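PDB 3GO9: insulinase family protease from Yersinia pestis, which is probably a protease of the insulinase (M16) family, whose members are typically zinc-dependent peptidases. Local coordinates for residues T162-I167 and V323-A328. Sequence-based numbering, arbitrary orientation.
Sequences TFPQNI and VQYQRA
Phe-163 and Pro-164 meet Gln-324 and Tyr-325 in a small surface contact, made by side chains alone, between a loop and a hairpin turn. The loop follows strand 160-162, at the edge of the seven-stranded mixed sheet. The turn joins strands 316-324 and 327-336 of the five-stranded sheet. No hydrogen bond crosses. The backbones stay well apart, with 10.3 Å between CA of Pro-164 and CA of Gln-324. Phe-163 has CG anti to its backbone N (chi1 179°), which carries the ring out to the turn. There the amide of Gln-324 meets the ring at its edge, with NE2 3.5 Å from CZ of Phe-163. Ring and amide planes stand 80° apart. The Tyr-325 and Phe-163 side chains run side by side but point opposite ways, and OH of Tyr-325 lies 3.4 Å from CE2 of Phe-163. The same OH is 3.6 Å from CD of Pro-164. It is buried here without a partner in the model. The Phe-163 to Pro-164 peptide bond is cis, and CD of Pro-164 packs over one face of the Phe-163 ring, near its rim. Two backbone bonds between Gln-324 and Arg-327 close a type I' turn, a two-residue beta-hairpin tip linking the family's Insulinase and inactive-domain regions.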
ATOM      1  N   THR A 162      11.935   3.036   4.835  1.00 12.32           N
ATOM      2  CA  THR A 162      10.750   3.694   5.352  1.00 11.84           C
ATOM      3  C   THR A 162       9.544   3.486   4.442  1.00 12.26           C
ATOM      4  O   THR A 162       9.676   3.088   3.292  1.00 12.27           O
ATOM      5  CB  THR A 162      10.988   5.222   5.467  1.00 11.29           C
ATOM      6  OG1 THR A 162      11.372   5.762   4.194  1.00 13.55           O
ATOM      7  CG2 THR A 162      12.107   5.535   6.469  1.00 12.49           C
ATOM      8  N   PHE A 163       8.357   3.702   4.979  1.00 12.54           N
ATOM      9  CA  PHE A 163       7.162   3.894   4.148  1.00 13.81           C
ATOM     10  C   PHE A 163       6.529   5.237   4.501  1.00 14.25           C
ATOM     11  O   PHE A 163       6.264   5.479   5.683  1.00 12.76           O
ATOM     12  CB  PHE A 163       6.128   2.820   4.348  1.00 14.16           C
ATOM     13  CG  PHE A 163       4.919   3.058   3.508  1.00 15.90           C
ATOM     14  CD1 PHE A 163       4.986   2.803   2.135  1.00 19.37           C
ATOM     15  CD2 PHE A 163       3.792   3.687   4.035  1.00 17.20           C
ATOM     16  CE1 PHE A 163       3.906   3.102   1.327  1.00 22.59           C
ATOM     17  CE2 PHE A 163       2.696   3.993   3.224  1.00 24.38           C
ATOM     18  CZ  PHE A 163       2.769   3.686   1.860  1.00 21.52           C
ATOM     19  N   PRO A 164       6.265   6.112   3.501  1.00 14.64           N
ATOM     20  CA  PRO A 164       6.682   6.037   2.111  1.00 14.57           C
ATOM     21  C   PRO A 164       8.192   5.850   1.984  1.00 13.95           C
ATOM     22  O   PRO A 164       9.003   6.175   2.883  1.00 12.09           O
ATOM     23  CB  PRO A 164       6.213   7.401   1.522  1.00 14.81           C
ATOM     24  CG  PRO A 164       5.015   7.729   2.340  1.00 16.37           C
ATOM     25  CD  PRO A 164       5.458   7.311   3.740  1.00 15.30           C
ATOM     26  N   GLN A 165       8.596   5.323   0.835  1.00 16.49           N
ATOM     27  CA  GLN A 165       9.953   4.978   0.617  1.00 16.92           C
ATOM     28  C   GLN A 165      10.917   6.174   0.649  1.00 16.70           C
ATOM     29  O   GLN A 165      12.058   6.064   1.112  1.00 15.40           O
ATOM     30  CB  GLN A 165      10.064   4.194  -0.705  1.00 19.66           C
ATOM     31  CG  GLN A 165      11.430   3.971  -1.144  1.00 25.80           C
ATOM     32  CD  GLN A 165      11.494   2.922  -2.257  1.00 32.93           C
ATOM     33  OE1 GLN A 165      12.471   2.192  -2.375  1.00 36.16           O
ATOM     34  NE2 GLN A 165      10.425   2.839  -3.062  1.00 38.01           N
ATOM     35  N   ASN A 166      10.421   7.346   0.211  1.00 16.90           N
ATOM     36  CA  ASN A 166      11.222   8.535   0.233  1.00 16.56           C
ATOM     37  C   ASN A 166      10.453   9.652   0.944  1.00 15.66           C
ATOM     38  O   ASN A 166       9.566  10.288   0.364  1.00 14.84           O
ATOM     39  CB  ASN A 166      11.605   8.989  -1.195  1.00 18.28           C
ATOM     40  CG  ASN A 166      12.419  10.260  -1.187  1.00 19.78           C
ATOM     41  OD1 ASN A 166      12.879  10.744  -0.129  1.00 25.41           O
ATOM     42  ND2 ASN A 166      12.656  10.812  -2.393  1.00 26.25           N
ATOM     43  N   ILE A 167      10.770   9.816   2.217  1.00 13.86           N
ATOM     44  CA  ILE A 167      10.045  10.804   3.073  1.00 13.46           C
ATOM     45  C   ILE A 167      10.398  12.199   2.652  1.00 13.36           C
ATOM     46  O   ILE A 167       9.660  13.139   2.926  1.00 11.82           O
ATOM     47  CB  ILE A 167      10.447  10.551   4.535  1.00 14.53           C
ATOM     48  CG1 ILE A 167      10.014   9.132   4.979  1.00 13.07           C
ATOM     49  CG2 ILE A 167       9.871  11.565   5.453  1.00 13.82           C
ATOM     50  CD1 ILE A 167       8.532   8.805   5.001  1.00 10.91           C
ATOM     51  N   VAL A 323      -5.180   3.963  -1.885  1.00 19.77           N
ATOM     52  CA  VAL A 323      -5.898   4.230  -0.634  1.00 20.15           C
ATOM     53  C   VAL A 323      -4.851   4.121   0.443  1.00 20.39           C
ATOM     54  O   VAL A 323      -4.216   3.076   0.598  1.00 21.82           O
ATOM     55  CB  VAL A 323      -7.026   3.216  -0.383  1.00 19.23           C
ATOM     56  CG1 VAL A 323      -7.676   3.494   0.959  1.00 21.84           C
ATOM     57  CG2 VAL A 323      -8.008   3.275  -1.468  1.00 21.20           C
ATOM     58  N   GLN A 324      -4.636   5.195   1.178  1.00 19.60           N
ATOM     59  CA  GLN A 324      -3.580   5.268   2.167  1.00 20.24           C
ATOM     60  C   GLN A 324      -3.988   6.341   3.116  1.00 19.09           C
ATOM     61  O   GLN A 324      -4.531   7.349   2.689  1.00 18.49           O
ATOM     62  CB  GLN A 324      -2.242   5.667   1.519  1.00 21.32           C
ATOM     63  CG  GLN A 324      -1.629   4.626   0.695  1.00 23.35           C
ATOM     64  CD  GLN A 324      -0.325   5.074   0.047  1.00 26.98           C
ATOM     65  OE1 GLN A 324       0.092   6.253   0.149  1.00 26.99           O
ATOM     66  NE2 GLN A 324       0.327   4.137  -0.638  1.00 27.14           N
ATOM     67  N   TYR A 325      -3.733   6.141   4.408  1.00 18.41           N
ATOM     68  CA  TYR A 325      -4.128   7.088   5.434  1.00 19.87           C
ATOM     69  C   TYR A 325      -5.594   7.499   5.384  1.00 20.23           C
ATOM     70  O   TYR A 325      -5.907   8.655   5.639  1.00 21.70           O
ATOM     71  CB  TYR A 325      -3.210   8.334   5.398  1.00 21.17           C
ATOM     72  CG  TYR A 325      -1.747   7.961   5.343  1.00 21.05           C
ATOM     73  CD1 TYR A 325      -1.095   7.543   6.478  1.00 24.94           C
ATOM     74  CD2 TYR A 325      -1.053   7.930   4.127  1.00 22.91           C
ATOM     75  CE1 TYR A 325       0.242   7.152   6.425  1.00 23.57           C
ATOM     76  CE2 TYR A 325       0.255   7.530   4.064  1.00 25.54           C
ATOM     77  CZ  TYR A 325       0.893   7.166   5.235  1.00 24.11           C
ATOM     78  OH  TYR A 325       2.195   6.775   5.190  1.00 31.23           O
ATOM     79  N   GLN A 326      -6.472   6.548   5.069  1.00 20.46           N
ATOM     80  CA  GLN A 326      -7.925   6.716   5.083  1.00 21.18           C
ATOM     81  C   GLN A 326      -8.378   7.699   3.992  1.00 19.37           C
ATOM     82  O   GLN A 326      -9.493   8.238   4.090  1.00 18.29           O
ATOM     83  CB  GLN A 326      -8.437   7.134   6.484  1.00 22.94           C
ATOM     84  CG  GLN A 326      -8.014   6.160   7.611  1.00 27.95           C
ATOM     85  CD  GLN A 326      -8.236   6.682   9.066  1.00 33.51           C
ATOM     86  OE1 GLN A 326      -8.028   5.933  10.025  1.00 38.47           O
ATOM     87  NE2 GLN A 326      -8.637   7.950   9.225  1.00 36.93           N
ATOM     88  N   ARG A 327      -7.503   7.971   3.006  1.00 17.70           N
ATOM     89  CA  ARG A 327      -7.877   8.813   1.838  1.00 18.58           C
ATOM     90  C   ARG A 327      -7.770   8.012   0.565  1.00 16.87           C
ATOM     91  O   ARG A 327      -6.886   7.192   0.435  1.00 16.93           O
ATOM     92  CB  ARG A 327      -6.959  10.024   1.639  1.00 19.39           C
ATOM     93  CG  ARG A 327      -6.475  10.719   2.854  1.00 22.57           C
ATOM     94  CD  ARG A 327      -7.374  11.737   3.365  1.00 20.51           C
ATOM     95  NE  ARG A 327      -7.959  12.660   2.374  1.00 19.47           N
ATOM     96  CZ  ARG A 327      -9.091  13.333   2.597  1.00 18.32           C
ATOM     97  NH1 ARG A 327      -9.731  13.204   3.761  1.00 19.87           N
ATOM     98  NH2 ARG A 327      -9.604  14.126   1.668  1.00 18.25           N
ATOM     99  N   ALA A 328      -8.649   8.280  -0.388  1.00 15.73           N
ATOM    100  CA  ALA A 328      -8.546   7.691  -1.738  1.00 15.62           C
ATOM    101  C   ALA A 328      -7.919   8.776  -2.602  1.00 15.82           C
ATOM    102  O   ALA A 328      -8.424   9.913  -2.596  1.00 16.21           O
ATOM    103  CB  ALA A 328      -9.919   7.306  -2.291  1.00 16.72           C
TER